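Local coordinates for nitrogenase molybdenum-iron protein alpha chain (Clostridium pasteurianum, PDB 4WES) that reduces dinitrogen to ammonium within the nitrogenase complex, working at a molybdenum-iron-sulfur-homocitrate cofactor and sharing an [8Fe-7S] cluster with the beta chain, at residues A[4-9]-A[23-28]; A[126-131]-A[162-167]; A[255-260]-A[278-283]; A[327-332]-A[499-504]; A[359-364]-A[433-438]. All blocks are in the same frame, centred on the assembly; numbering follows the deposited sequence. Where two conformers were deposited one is given.

Interaction 1. Residues A[4-9]-A[23-28]; sequences NLKDEI and GHIVIK
With CG turned anti to the backbone N (chi1 175°) and the rest of its chain fully extended, Lys6 leaves its helix as a straight rod that ends at the backbone of Ile25. The contact lays the short N-terminal helix 5-10 against the edge strand 25-27 of a mixed sheet, with the two short axes running nearly antiparallel at 161°. Lys6 NZ donates to Ile25 O at 2.7 Å and meets it almost in line with the carbonyl, since the C=O...N angle is 166°. A second backbone oxygen, Ser22 O, also accepts from this ammonium group, which thus ties the helix to the approach of the strand.

The aliphatic part of the same lysine works as an apolar surface: CG packs on Ile25 CG2 at 3.8 Å, while CB faces Ile27 CD1. One turn on, Ile9 CG2 meets Ile25 CD1 at 3.7 Å, and this isoleucine pair also borders strand 439-441, the neighbour of 25-27 in the sheet. At the other end, Asn4 and Ile27 approach from opposite directions, with CD1 of the isoleucine 3.8 Å from Asn4 CG.

The amide of Asn4 is held by a capping box at the start of the helix. Asp7 N donates to Asn4 OD1 at 3.0 Å, and Asn4 N returns a longer bond to Asp7 OD1, 3.3 Å away.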
# COMPACT_ATOMS: atom_id res chain seq x y z
N ASN A 4 4.45 -34.00 40.72
CA ASN A 4 3.50 -32.98 40.31
C ASN A 4 4.11 -31.93 39.38
O ASN A 4 5.27 -31.99 39.04
CB ASN A 4 2.80 -32.34 41.52
CG ASN A 4 3.75 -31.55 42.42
OD1 ASN A 4 4.64 -30.85 41.96
ND2 ASN A 4 3.49 -31.59 43.72
N LEU A 5 3.29 -30.97 38.98
CA LEU A 5 3.75 -30.00 38.01
C LEU A 5 4.88 -29.14 38.55
O LEU A 5 5.79 -28.76 37.81
CB LEU A 5 2.58 -29.10 37.59
CG LEU A 5 2.87 -28.01 36.56
CD1 LEU A 5 3.42 -28.58 35.27
CD2 LEU A 5 1.60 -27.20 36.26
N LYS A 6 4.84 -28.81 39.85
CA LYS A 6 5.98 -28.09 40.43
C LYS A 6 7.28 -28.87 40.29
O LYS A 6 8.30 -28.34 39.89
CB LYS A 6 5.70 -27.73 41.88
CG LYS A 6 6.87 -27.08 42.58
CD LYS A 6 6.53 -26.61 43.96
CE LYS A 6 7.74 -26.01 44.68
NZ LYS A 6 7.40 -25.32 45.95
N ASP A 7 7.24 -30.16 40.63
CA ASP A 7 8.42 -30.99 40.45
C ASP A 7 8.91 -31.01 38.98
O ASP A 7 10.12 -30.99 38.69
CB ASP A 7 8.11 -32.41 40.93
CG ASP A 7 7.80 -32.47 42.41
OD1 ASP A 7 6.87 -33.23 42.76
OD2 ASP A 7 8.48 -31.80 43.22
N GLU A 8 7.96 -31.11 38.07
CA GLU A 8 8.26 -31.14 36.64
C GLU A 8 8.93 -29.84 36.18
O GLU A 8 9.85 -29.87 35.38
CB GLU A 8 6.99 -31.44 35.86
CG GLU A 8 6.52 -32.85 36.12
CD GLU A 8 5.13 -33.16 35.61
OE1 GLU A 8 4.36 -32.22 35.37
OE2 GLU A 8 4.81 -34.36 35.49
N ILE A 9 8.43 -28.72 36.69
CA ILE A 9 9.05 -27.43 36.39
C ILE A 9 10.47 -27.36 36.97
O ILE A 9 11.39 -26.86 36.31
CB ILE A 9 8.20 -26.25 36.94
CG1 ILE A 9 6.90 -26.13 36.17
CG2 ILE A 9 8.97 -24.95 36.85
CD1 ILE A 9 5.89 -25.25 36.86
N GLY A 23 10.84 -21.94 46.03
CA GLY A 23 9.95 -21.13 46.84
C GLY A 23 9.03 -20.21 46.07
O GLY A 23 8.04 -19.72 46.61
N HIS A 24 9.35 -19.95 44.80
CA HIS A 24 8.57 -19.06 43.92
C HIS A 24 7.40 -19.77 43.23
O HIS A 24 6.68 -19.14 42.46
CB HIS A 24 9.49 -18.44 42.88
CG HIS A 24 10.52 -17.54 43.47
ND1 HIS A 24 10.43 -16.15 43.44
CD2 HIS A 24 11.67 -17.82 44.12
CE1 HIS A 24 11.47 -15.64 44.06
NE2 HIS A 24 12.25 -16.63 44.47
N ILE A 25 7.26 -21.07 43.47
CA ILE A 25 6.24 -21.87 42.79
C ILE A 25 5.46 -22.58 43.89
O ILE A 25 6.06 -23.30 44.68
CB ILE A 25 6.89 -22.90 41.84
CG1 ILE A 25 7.73 -22.20 40.81
CG2 ILE A 25 5.80 -23.73 41.16
CD1 ILE A 25 8.68 -23.13 40.09
N VAL A 26 4.15 -22.38 43.93
CA VAL A 26 3.34 -23.04 44.93
C VAL A 26 2.05 -23.51 44.32
O VAL A 26 1.51 -22.90 43.39
CB VAL A 26 3.06 -22.16 46.18
CG1 VAL A 26 4.33 -21.84 46.95
CG2 VAL A 26 2.32 -20.88 45.81
N ILE A 27 1.55 -24.63 44.84
CA ILE A 27 0.28 -25.19 44.41
C ILE A 27 -0.75 -24.99 45.53
O ILE A 27 -0.52 -25.39 46.66
CB ILE A 27 0.42 -26.69 44.00
CG1 ILE A 27 1.38 -26.83 42.79
CG2 ILE A 27 -0.94 -27.29 43.69
CD1 ILE A 27 1.79 -28.26 42.44
N LYS A 28 -1.89 -24.37 45.20
CA LYS A 28 -2.98 -24.20 46.14
C LYS A 28 -3.78 -25.49 46.15
O LYS A 28 -4.16 -25.97 45.09
CB LYS A 28 -3.90 -23.05 45.67
CG LYS A 28 -5.13 -22.85 46.53
CD LYS A 28 -5.94 -21.64 46.15
CE LYS A 28 -7.12 -21.49 47.09
NZ LYS A 28 -7.91 -20.25 46.92

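Interaction 2. Residues A[126-131]-A[162-167]; sequences AIHEAY and SKEIGI
Ile165 is the bump of this helix-helix contact, and the hollow that takes it is formed by Ile127, His128 and Tyr131 on helix 120-134. The two helices lie side by side on one face of a parallel alpha/beta sheet, over strand 138-143, where Ile127, Ile165 and Ile167 all touch Ile139. Each part of Ile165 has its own place. CB sits over the centre of one Tyr131 face, 3.8 Å from the centroid and 12° off the normal, a CH-pi contact. With CG1 between the backbone N and the carbonyl carbon (chi1 69°), CD1 touches Tyr131 CB and, more loosely, Ile127 CG2, while CG2 comes within 3.7 Å of His128 CE1. Gly166 leaves the helix with positive phi, and beyond it Ile167 closes the tyrosine from the edge, CD1 3.8 Å from Tyr131 CD1.

On the outer side, Glu164 OE1 lies at the rim of the imidazole, 3.2 Å from His128 CE1. One water joins the segments: 2.8 Å from Tyr131 OH, it donates to Ile165 O.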
# COMPACT_ATOMS: atom_id res chain seq x y z
N ALA A 126 18.90 21.26 29.42
CA ALA A 126 17.71 20.60 28.88
C ALA A 126 16.45 21.01 29.60
O ALA A 126 15.39 21.19 28.99
CB ALA A 126 17.88 19.09 28.92
N ILE A 127 16.53 21.15 30.93
CA ILE A 127 15.38 21.63 31.69
C ILE A 127 14.96 23.03 31.21
O ILE A 127 13.77 23.31 30.99
CB ILE A 127 15.66 21.64 33.20
CG1 ILE A 127 15.83 20.22 33.75
CG2 ILE A 127 14.56 22.38 33.97
CD1 ILE A 127 16.52 20.19 35.10
N HIS A 128 15.94 23.92 31.05
CA HIS A 128 15.62 25.26 30.56
C HIS A 128 15.08 25.25 29.14
O HIS A 128 14.14 25.99 28.86
CB HIS A 128 16.83 26.16 30.66
CG HIS A 128 17.12 26.61 32.06
ND1 HIS A 128 16.63 27.79 32.57
CD2 HIS A 128 17.81 26.02 33.07
CE1 HIS A 128 17.03 27.91 33.82
NE2 HIS A 128 17.76 26.86 34.15
N GLU A 129 15.62 24.42 28.24
CA GLU A 129 15.03 24.32 26.91
C GLU A 129 13.61 23.81 26.96
O GLU A 129 12.74 24.35 26.28
CB GLU A 129 15.89 23.45 25.99
CG GLU A 129 17.17 24.13 25.55
CD GLU A 129 18.12 23.30 24.69
OE1 GLU A 129 17.88 22.11 24.45
OE2 GLU A 129 19.13 23.89 24.24
N ALA A 130 13.35 22.80 27.79
CA ALA A 130 11.98 22.29 27.90
C ALA A 130 11.03 23.37 28.41
O ALA A 130 9.91 23.51 27.92
CB ALA A 130 11.94 21.10 28.83
N TYR A 131 11.46 24.13 29.42
CA TYR A 131 10.62 25.18 29.95
C TYR A 131 10.33 26.25 28.91
O TYR A 131 9.16 26.64 28.71
CB TYR A 131 11.29 25.81 31.20
CG TYR A 131 10.50 26.99 31.70
CD1 TYR A 131 9.29 26.81 32.35
CD2 TYR A 131 10.92 28.27 31.45
CE1 TYR A 131 8.51 27.88 32.72
CE2 TYR A 131 10.17 29.35 31.86
CZ TYR A 131 8.95 29.14 32.46
OH TYR A 131 8.19 30.21 32.87
N SER A 162 14.20 24.83 39.28
CA SER A 162 12.84 25.21 39.67
C SER A 162 12.77 26.64 40.18
O SER A 162 11.85 27.40 39.84
CB SER A 162 12.32 24.25 40.75
OG SER A 162 11.02 24.63 41.17
N LYS A 163 13.75 27.00 41.00
CA LYS A 163 13.76 28.38 41.52
C LYS A 163 13.93 29.39 40.40
O LYS A 163 13.33 30.47 40.44
CB LYS A 163 14.87 28.51 42.54
CG LYS A 163 14.84 29.87 43.19
CD LYS A 163 15.70 30.02 44.45
CE LYS A 163 15.69 31.48 44.91
NZ LYS A 163 16.52 31.68 46.13
N GLU A 164 14.74 29.06 39.39
CA GLU A 164 14.95 29.96 38.25
C GLU A 164 13.72 30.09 37.34
O GLU A 164 13.34 31.21 36.95
CB GLU A 164 16.16 29.52 37.43
CG GLU A 164 17.48 29.66 38.17
CD GLU A 164 18.69 29.37 37.29
OE1 GLU A 164 18.54 29.67 36.08
OE2 GLU A 164 19.76 28.86 37.76
N ILE A 165 13.08 28.99 37.02
CA ILE A 165 12.03 29.00 36.00
C ILE A 165 10.62 29.22 36.57
O ILE A 165 9.70 29.63 35.86
CB ILE A 165 12.06 27.74 35.12
CG1 ILE A 165 11.65 26.48 35.89
CG2 ILE A 165 13.41 27.62 34.44
CD1 ILE A 165 11.66 25.21 35.05
N GLY A 166 10.44 28.98 37.87
CA GLY A 166 9.19 29.32 38.51
C GLY A 166 8.09 28.28 38.42
O GLY A 166 6.95 28.61 38.66
N ILE A 167 8.44 27.03 38.06
CA ILE A 167 7.50 25.91 38.08
C ILE A 167 8.18 24.76 38.80
O ILE A 167 9.40 24.73 38.96
CB ILE A 167 7.02 25.46 36.65
CG1 ILE A 167 8.17 24.92 35.81
CG2 ILE A 167 6.25 26.59 35.99
CD1 ILE A 167 7.69 24.17 34.59
O HOH W 1 7.09 30.45 35.46

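Interaction 3. Residues A[255-260]-A[278-283]; sequences ADLNLV and GIPWIK
Leu259 and Ile282 lie side by side and point the same way, with Leu259 CD2 3.7 Å from Ile282 CG1, at the apolar centre of a right-handed beta-alpha-beta unit. Strands 257-260 and 281-283 are its parallel neighbours, joined through helix 263-277. Both residues pack on Met299 of helix 289-303, and Leu257 extends this face by setting CD1 against Pro280 CG. On the opposite face, turned toward helix 263-277, Val260 CG2 comes within 3.5 Å of Trp281 CE3. The tryptophan has CG between its backbone N and carbonyl carbon (chi1 62°), which swings the indole along the strand to the valine.

Between the faces runs the parallel ladder. Asn258 N donates to Pro280 O at 3.0 Å (N-H...O 175°), Ile282 N to Asn258 O at 2.9 Å, and Val260 N to Ile282 O.

Polar groups lie at the margins. On the helix-facing side beside Trp281, Asn258 OD1 accepts from Asn211 ND2 on the next strand, while its ND2 reaches Ile279 O through a water. Val260 lies near Cys262, a ligand of the molybdenum-iron cofactor; beside it Lys283 folds back at chi2 and chi4, and its NZ donates to Gln261 O and, at 3.2 Å, to Val260 O.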
# COMPACT_ATOMS: atom_id res chain seq x y z
N ALA A 255 -10.89 14.46 48.13
CA ALA A 255 -11.75 13.32 47.90
C ALA A 255 -12.16 12.72 49.21
O ALA A 255 -11.47 12.87 50.21
CB ALA A 255 -11.08 12.24 47.05
N ASP A 256 -13.28 12.01 49.20
CA ASP A 256 -13.72 11.24 50.36
C ASP A 256 -13.39 9.76 50.34
O ASP A 256 -13.42 9.14 51.39
CB ASP A 256 -15.22 11.41 50.57
CG ASP A 256 -15.54 12.74 51.18
OD1 ASP A 256 -14.66 13.33 51.85
OD2 ASP A 256 -16.64 13.23 50.99
N LEU A 257 -13.08 9.21 49.16
CA LEU A 257 -12.78 7.79 49.09
C LEU A 257 -11.80 7.54 47.96
O LEU A 257 -12.03 7.98 46.83
CB LEU A 257 -14.07 6.98 48.86
CG LEU A 257 -13.93 5.44 48.87
CD1 LEU A 257 -13.50 4.92 50.23
CD2 LEU A 257 -15.27 4.85 48.44
N ASN A 258 -10.73 6.81 48.28
CA ASN A 258 -9.77 6.34 47.28
C ASN A 258 -10.13 4.91 46.86
O ASN A 258 -10.41 4.05 47.70
CB ASN A 258 -8.35 6.35 47.86
CG ASN A 258 -7.69 7.71 47.80
OD1 ASN A 258 -7.88 8.42 46.82
ND2 ASN A 258 -6.82 7.99 48.76
N LEU A 259 -10.11 4.68 45.55
CA LEU A 259 -10.37 3.37 44.97
C LEU A 259 -9.03 2.83 44.44
O LEU A 259 -8.47 3.43 43.55
CB LEU A 259 -11.37 3.47 43.85
CG LEU A 259 -12.65 4.27 44.09
CD1 LEU A 259 -13.52 4.30 42.85
CD2 LEU A 259 -13.43 3.80 45.29
N VAL A 260 -8.58 1.69 44.90
CA VAL A 260 -7.29 1.16 44.50
C VAL A 260 -7.47 0.04 43.49
O VAL A 260 -7.90 -1.07 43.84
CB VAL A 260 -6.49 0.69 45.74
CG1 VAL A 260 -5.22 -0.04 45.35
CG2 VAL A 260 -6.15 1.88 46.64
N GLY A 278 -6.68 11.31 56.40
CA GLY A 278 -7.85 10.59 56.92
C GLY A 278 -8.69 9.99 55.82
O GLY A 278 -9.75 9.46 56.10
N ILE A 279 -8.23 10.04 54.56
CA ILE A 279 -9.02 9.53 53.45
C ILE A 279 -8.91 8.01 53.39
O ILE A 279 -7.81 7.48 53.22
CB ILE A 279 -8.58 10.17 52.14
CG1 ILE A 279 -8.72 11.70 52.17
CG2 ILE A 279 -9.35 9.57 50.96
CD1 ILE A 279 -7.93 12.41 51.09
N PRO A 280 -10.04 7.30 53.53
CA PRO A 280 -10.01 5.83 53.46
C PRO A 280 -9.84 5.36 52.04
O PRO A 280 -10.09 6.10 51.08
CB PRO A 280 -11.38 5.44 54.02
CG PRO A 280 -12.26 6.59 53.70
CD PRO A 280 -11.40 7.82 53.76
N TRP A 281 -9.43 4.11 51.90
CA TRP A 281 -9.38 3.49 50.57
C TRP A 281 -10.05 2.14 50.60
O TRP A 281 -10.11 1.49 51.64
CB TRP A 281 -7.97 3.39 50.04
CG TRP A 281 -6.96 2.55 50.79
CD1 TRP A 281 -6.17 2.96 51.84
CD2 TRP A 281 -6.60 1.19 50.53
NE1 TRP A 281 -5.30 1.95 52.20
CE2 TRP A 281 -5.55 0.85 51.41
CE3 TRP A 281 -7.04 0.23 49.61
CZ2 TRP A 281 -4.97 -0.41 51.43
CZ3 TRP A 281 -6.46 -1.00 49.62
CH2 TRP A 281 -5.42 -1.30 50.50
N ILE A 282 -10.58 1.74 49.44
CA ILE A 282 -11.05 0.38 49.25
C ILE A 282 -10.35 -0.18 48.05
O ILE A 282 -10.04 0.52 47.08
CB ILE A 282 -12.58 0.27 49.04
CG1 ILE A 282 -13.08 1.13 47.87
CG2 ILE A 282 -13.33 0.58 50.30
CD1 ILE A 282 -14.49 0.75 47.44
N LYS A 283 -10.07 -1.48 48.10
CA LYS A 283 -9.68 -2.16 46.87
C LYS A 283 -10.85 -2.17 45.92
O LYS A 283 -11.96 -2.44 46.32
CB LYS A 283 -9.22 -3.59 47.19
CG LYS A 283 -8.62 -4.34 45.99
CD LYS A 283 -7.26 -3.77 45.60
CE LYS A 283 -6.72 -4.34 44.29
NZ LYS A 283 -7.60 -4.13 43.12
O HOH W 2 -6.41 6.41 51.08

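Interaction 4. Residues A[327-332]-A[499-504]; sequences LDYFKE and FGHELV
Phe330 lies flat on a glycine: Gly500 CA stands over the centre of its ring, 3.5 Å from the centroid and 8° off the normal. This CH-pi contact is where helices 306-334 and 492-507 come together, crossing at 30° with segment axes 9.8 Å apart. Phe330 CG is anti to the carbonyl carbon, which carries the ring across to Gly500; the CA atoms of Phe330 and Gly500 are 5.9 Å apart, and the absence of a side chain on Gly500 lets the ring lie directly on its CA.

The far edge of the same ring points into the face of His501 in an edge-to-face pair, planes at 80° and centroids 4.8 Å apart, with Phe330 CE1 over the middle of the imidazole. Tyr329 completes the aromatic cluster; its CD2 is 3.8 Å from His501 CE1, rim to rim. A turn further along, Val504 spreads its two methyls, CG1 to Tyr329 OH and CG2 to Phe330 CD1.

Within the segments the contact is apolar and aromatic. His501 NE2, hydrogen-bonded to Asp326 OD1 one turn before Tyr329, adds a polar link between the helices that probably helps to set the imidazole's rotation and polarises the ring receiving Phe330.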
# COMPACT_ATOMS: atom_id res chain seq x y z
N LEU A 327 -22.44 -11.08 26.43
CA LEU A 327 -21.95 -11.91 27.52
C LEU A 327 -22.34 -13.35 27.30
O LEU A 327 -21.54 -14.28 27.57
CB LEU A 327 -22.48 -11.43 28.87
CG LEU A 327 -22.18 -9.97 29.22
CD1 LEU A 327 -22.74 -9.65 30.60
CD2 LEU A 327 -20.71 -9.69 29.16
N ASP A 328 -23.57 -13.60 26.89
CA ASP A 328 -24.05 -14.98 26.64
C ASP A 328 -23.23 -15.64 25.54
O ASP A 328 -22.89 -16.83 25.63
CB ASP A 328 -25.52 -14.97 26.23
CG ASP A 328 -26.48 -14.57 27.34
OD1 ASP A 328 -27.64 -14.23 26.99
OD2 ASP A 328 -26.09 -14.52 28.53
N TYR A 329 -22.92 -14.89 24.50
CA TYR A 329 -22.12 -15.38 23.38
C TYR A 329 -20.71 -15.75 23.84
O TYR A 329 -20.20 -16.80 23.45
CB TYR A 329 -22.08 -14.32 22.29
CG TYR A 329 -21.22 -14.61 21.08
CD1 TYR A 329 -21.65 -15.52 20.13
CD2 TYR A 329 -20.05 -13.93 20.85
CE1 TYR A 329 -20.92 -15.77 19.01
CE2 TYR A 329 -19.29 -14.20 19.71
CZ TYR A 329 -19.75 -15.12 18.79
OH TYR A 329 -19.02 -15.40 17.65
N PHE A 330 -20.09 -14.91 24.66
CA PHE A 330 -18.74 -15.23 25.12
C PHE A 330 -18.75 -16.55 25.87
O PHE A 330 -17.84 -17.40 25.69
CB PHE A 330 -18.19 -14.12 26.00
CG PHE A 330 -18.17 -12.76 25.36
CD1 PHE A 330 -18.01 -12.59 24.01
CD2 PHE A 330 -18.38 -11.62 26.15
CE1 PHE A 330 -18.03 -11.33 23.44
CE2 PHE A 330 -18.40 -10.36 25.60
CZ PHE A 330 -18.22 -10.21 24.24
N LYS A 331 -19.71 -16.72 26.77
CA LYS A 331 -19.79 -17.96 27.54
C LYS A 331 -20.04 -19.16 26.60
O LYS A 331 -19.41 -20.22 26.75
CB LYS A 331 -20.84 -17.86 28.63
CG LYS A 331 -20.90 -19.10 29.52
CD LYS A 331 -21.74 -18.89 30.75
CE LYS A 331 -21.74 -20.11 31.65
NZ LYS A 331 -22.77 -19.94 32.70
N GLU A 332 -20.95 -19.02 25.64
CA GLU A 332 -21.21 -20.09 24.69
C GLU A 332 -19.92 -20.51 23.97
O GLU A 332 -19.65 -21.70 23.78
CB GLU A 332 -22.29 -19.68 23.68
CG GLU A 332 -22.73 -20.82 22.77
CD GLU A 332 -23.08 -20.40 21.35
OE1 GLU A 332 -23.63 -19.29 21.12
OE2 GLU A 332 -22.80 -21.21 20.45
N PHE A 499 -13.15 -6.99 25.14
CA PHE A 499 -12.27 -8.10 25.50
C PHE A 499 -12.85 -9.42 25.00
O PHE A 499 -12.12 -10.23 24.40
CB PHE A 499 -12.12 -8.14 27.03
CG PHE A 499 -11.29 -9.28 27.52
CD1 PHE A 499 -11.84 -10.48 27.93
CD2 PHE A 499 -9.92 -9.17 27.62
CE1 PHE A 499 -11.06 -11.54 28.37
CE2 PHE A 499 -9.14 -10.23 28.08
CZ PHE A 499 -9.72 -11.39 28.44
N GLY A 500 -14.12 -9.66 25.24
CA GLY A 500 -14.70 -10.93 24.86
C GLY A 500 -14.70 -11.17 23.37
O GLY A 500 -14.37 -12.27 22.92
N HIS A 501 -15.02 -10.16 22.58
CA HIS A 501 -15.00 -10.35 21.13
C HIS A 501 -13.61 -10.60 20.63
O HIS A 501 -13.41 -11.40 19.70
CB HIS A 501 -15.72 -9.23 20.39
CG HIS A 501 -17.20 -9.37 20.40
ND1 HIS A 501 -17.85 -10.43 19.81
CD2 HIS A 501 -18.14 -8.61 21.01
CE1 HIS A 501 -19.15 -10.29 20.02
NE2 HIS A 501 -19.35 -9.22 20.77
N GLU A 502 -12.62 -9.88 21.16
CA GLU A 502 -11.26 -10.13 20.76
C GLU A 502 -10.82 -11.55 21.11
O GLU A 502 -10.06 -12.19 20.36
CB GLU A 502 -10.32 -9.08 21.35
CG GLU A 502 -10.46 -7.74 20.65
CD GLU A 502 -9.93 -7.70 19.22
OE1 GLU A 502 -9.05 -8.46 18.92
OE2 GLU A 502 -10.38 -6.83 18.46
N LEU A 503 -11.23 -12.04 22.27
CA LEU A 503 -10.85 -13.35 22.73
C LEU A 503 -11.47 -14.44 21.88
O LEU A 503 -10.78 -15.37 21.42
CB LEU A 503 -11.17 -13.52 24.20
CG LEU A 503 -10.69 -14.84 24.83
CD1 LEU A 503 -9.22 -15.08 24.57
CD2 LEU A 503 -11.01 -14.81 26.31
N VAL A 504 -12.77 -14.34 21.64
CA VAL A 504 -13.45 -15.28 20.73
C VAL A 504 -12.80 -15.23 19.36
O VAL A 504 -12.48 -16.27 18.75
CB VAL A 504 -14.96 -14.96 20.64
CG1 VAL A 504 -15.61 -15.80 19.54
CG2 VAL A 504 -15.61 -15.18 21.96

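Interaction 5. Residues A[359-364]-A[433-438]; sequences GVDSLV and EMHDGT
His435 reaches from a loop to the N-terminal end of strand 361-367, where it meets Asp361. At CB the side chain turns so that CG lies between the backbone N and the carbonyl carbon (chi1 70°), which folds the imidazole back over its own turn. Going round the ring, ND1 donates to Asp436 O at 2.7 Å, from above the carbonyl plane. CD2 passes 3.3 Å from Asp361 OD1, and CE1 faces Leu363 CD2 at 4.1 Å. The tip, NE2, gives the bond that crosses the contact: it donates to Asp361 OD1 at 2.5 Å, with an N-H...O angle of 152°. The oxygen lies close to the ring plane and is met on its syn side, while the carboxylate plane is turned 45° from the ring. Both ring nitrogens are placed as donors, consistent with a protonated imidazole.

Thr438 CG2 lies over one face of the ring, toward its rim. The same threonine holds the type II turn from His435 to Thr438, OG1 donating to His435 O at 2.7 Å, and its CB lies 3.4 Å from Leu363 O. A water bridges Ser362 O and His435 N.

The turn leads directly into strand 439-441, which pairs with 361-367, while strand 338-343 borders 361-367 on its other side and helix 352-357 touches Ser362 and Met434.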
# COMPACT_ATOMS: atom_id res chain seq x y z
N GLY A 359 -16.70 -18.90 31.58
CA GLY A 359 -16.57 -20.35 31.70
C GLY A 359 -15.17 -20.87 31.46
O GLY A 359 -15.00 -22.07 31.21
N VAL A 360 -14.18 -19.97 31.52
CA VAL A 360 -12.78 -20.32 31.31
C VAL A 360 -12.15 -20.62 32.67
O VAL A 360 -12.37 -19.91 33.64
CB VAL A 360 -12.05 -19.20 30.59
CG1 VAL A 360 -10.55 -19.46 30.52
CG2 VAL A 360 -12.62 -18.99 29.20
N ASP A 361 -11.37 -21.70 32.73
CA ASP A 361 -10.75 -22.18 33.94
C ASP A 361 -9.29 -21.74 33.99
O ASP A 361 -8.47 -22.23 33.19
CB ASP A 361 -10.86 -23.72 33.94
CG ASP A 361 -10.23 -24.37 35.13
OD1 ASP A 361 -9.73 -23.69 36.05
OD2 ASP A 361 -10.26 -25.64 35.16
N SER A 362 -8.96 -20.84 34.92
CA SER A 362 -7.61 -20.35 35.09
C SER A 362 -6.79 -21.30 35.94
O SER A 362 -7.02 -21.42 37.14
CB SER A 362 -7.59 -18.94 35.66
OG SER A 362 -8.27 -18.06 34.79
N LEU A 363 -5.84 -21.98 35.32
CA LEU A 363 -5.10 -23.05 36.00
C LEU A 363 -3.76 -22.62 36.56
O LEU A 363 -3.24 -23.27 37.47
CB LEU A 363 -4.85 -24.18 34.99
CG LEU A 363 -6.12 -24.88 34.53
CD1 LEU A 363 -5.80 -26.05 33.60
CD2 LEU A 363 -6.88 -25.38 35.75
N VAL A 364 -3.20 -21.55 35.99
CA VAL A 364 -1.86 -21.10 36.31
C VAL A 364 -1.91 -19.57 36.35
O VAL A 364 -2.49 -18.97 35.44
CB VAL A 364 -0.85 -21.51 35.20
CG1 VAL A 364 0.51 -20.92 35.51
CG2 VAL A 364 -0.80 -23.02 35.01
N GLU A 433 -8.56 -16.05 45.35
CA GLU A 433 -9.55 -16.13 44.29
C GLU A 433 -9.40 -17.36 43.41
O GLU A 433 -10.33 -17.75 42.72
CB GLU A 433 -9.47 -14.85 43.44
CG GLU A 433 -10.60 -14.70 42.43
CD GLU A 433 -10.86 -13.27 42.02
OE1 GLU A 433 -10.55 -12.36 42.80
OE2 GLU A 433 -11.40 -13.11 40.92
N MET A 434 -8.23 -17.99 43.43
CA MET A 434 -7.95 -19.13 42.57
C MET A 434 -8.56 -20.41 43.13
O MET A 434 -8.80 -20.55 44.32
CB MET A 434 -6.45 -19.31 42.45
CG MET A 434 -5.82 -18.12 41.73
SD MET A 434 -4.02 -18.16 41.62
CE MET A 434 -3.77 -19.55 40.52
N HIS A 435 -8.88 -21.33 42.25
CA HIS A 435 -9.48 -22.54 42.78
C HIS A 435 -8.43 -23.57 43.21
O HIS A 435 -7.25 -23.44 42.95
CB HIS A 435 -10.52 -23.10 41.83
CG HIS A 435 -9.95 -23.66 40.58
ND1 HIS A 435 -9.32 -24.90 40.54
CD2 HIS A 435 -10.02 -23.24 39.30
CE1 HIS A 435 -8.98 -25.18 39.29
NE2 HIS A 435 -9.39 -24.18 38.52
N ASP A 436 -8.89 -24.57 43.94
CA ASP A 436 -7.98 -25.59 44.44
C ASP A 436 -7.35 -26.36 43.28
O ASP A 436 -8.00 -26.57 42.25
CB ASP A 436 -8.72 -26.56 45.38
CG ASP A 436 -9.07 -25.92 46.72
OD1 ASP A 436 -8.50 -24.85 47.05
OD2 ASP A 436 -9.91 -26.50 47.46
N GLY A 437 -6.09 -26.74 43.45
CA GLY A 437 -5.34 -27.48 42.44
C GLY A 437 -4.60 -26.67 41.39
O GLY A 437 -4.03 -27.20 40.45
N THR A 438 -4.61 -25.35 41.57
CA THR A 438 -3.96 -24.41 40.67
C THR A 438 -2.54 -24.09 41.14
O THR A 438 -2.18 -24.33 42.30
CB THR A 438 -4.82 -23.14 40.51
OG1 THR A 438 -4.98 -22.49 41.77
CG2 THR A 438 -6.15 -23.49 39.86
O HOH W 3 -8.28 -20.36 39.45
O HOH W 4 -2.74 -26.18 37.36

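In the fold
Interactions 1 and 5 share a mixed sheet and touch directly: Lys28, at the end of segment 23-28, hydrogen-bonds through its backbone O to Gly437 N and through NZ to Met434 O. Interaction 1, partly buried, covers edge strand 25-27 with a helix, whereas interaction 5 ties a surface turn to strand 361-367 by a polar bond and waters. Interaction 4, nearest atoms about 5 Å from interaction 5, is buried and aromatic, and helix 492-507 packs on strand 460-462 of that same sheet. Interaction 3 is also buried, but backbone hydrogen bonds build it within a second, wholly parallel sheet. Interaction 2 lies on a third sheet at the surface, about 53 Å from interaction 1 between centres and across the chain's centre.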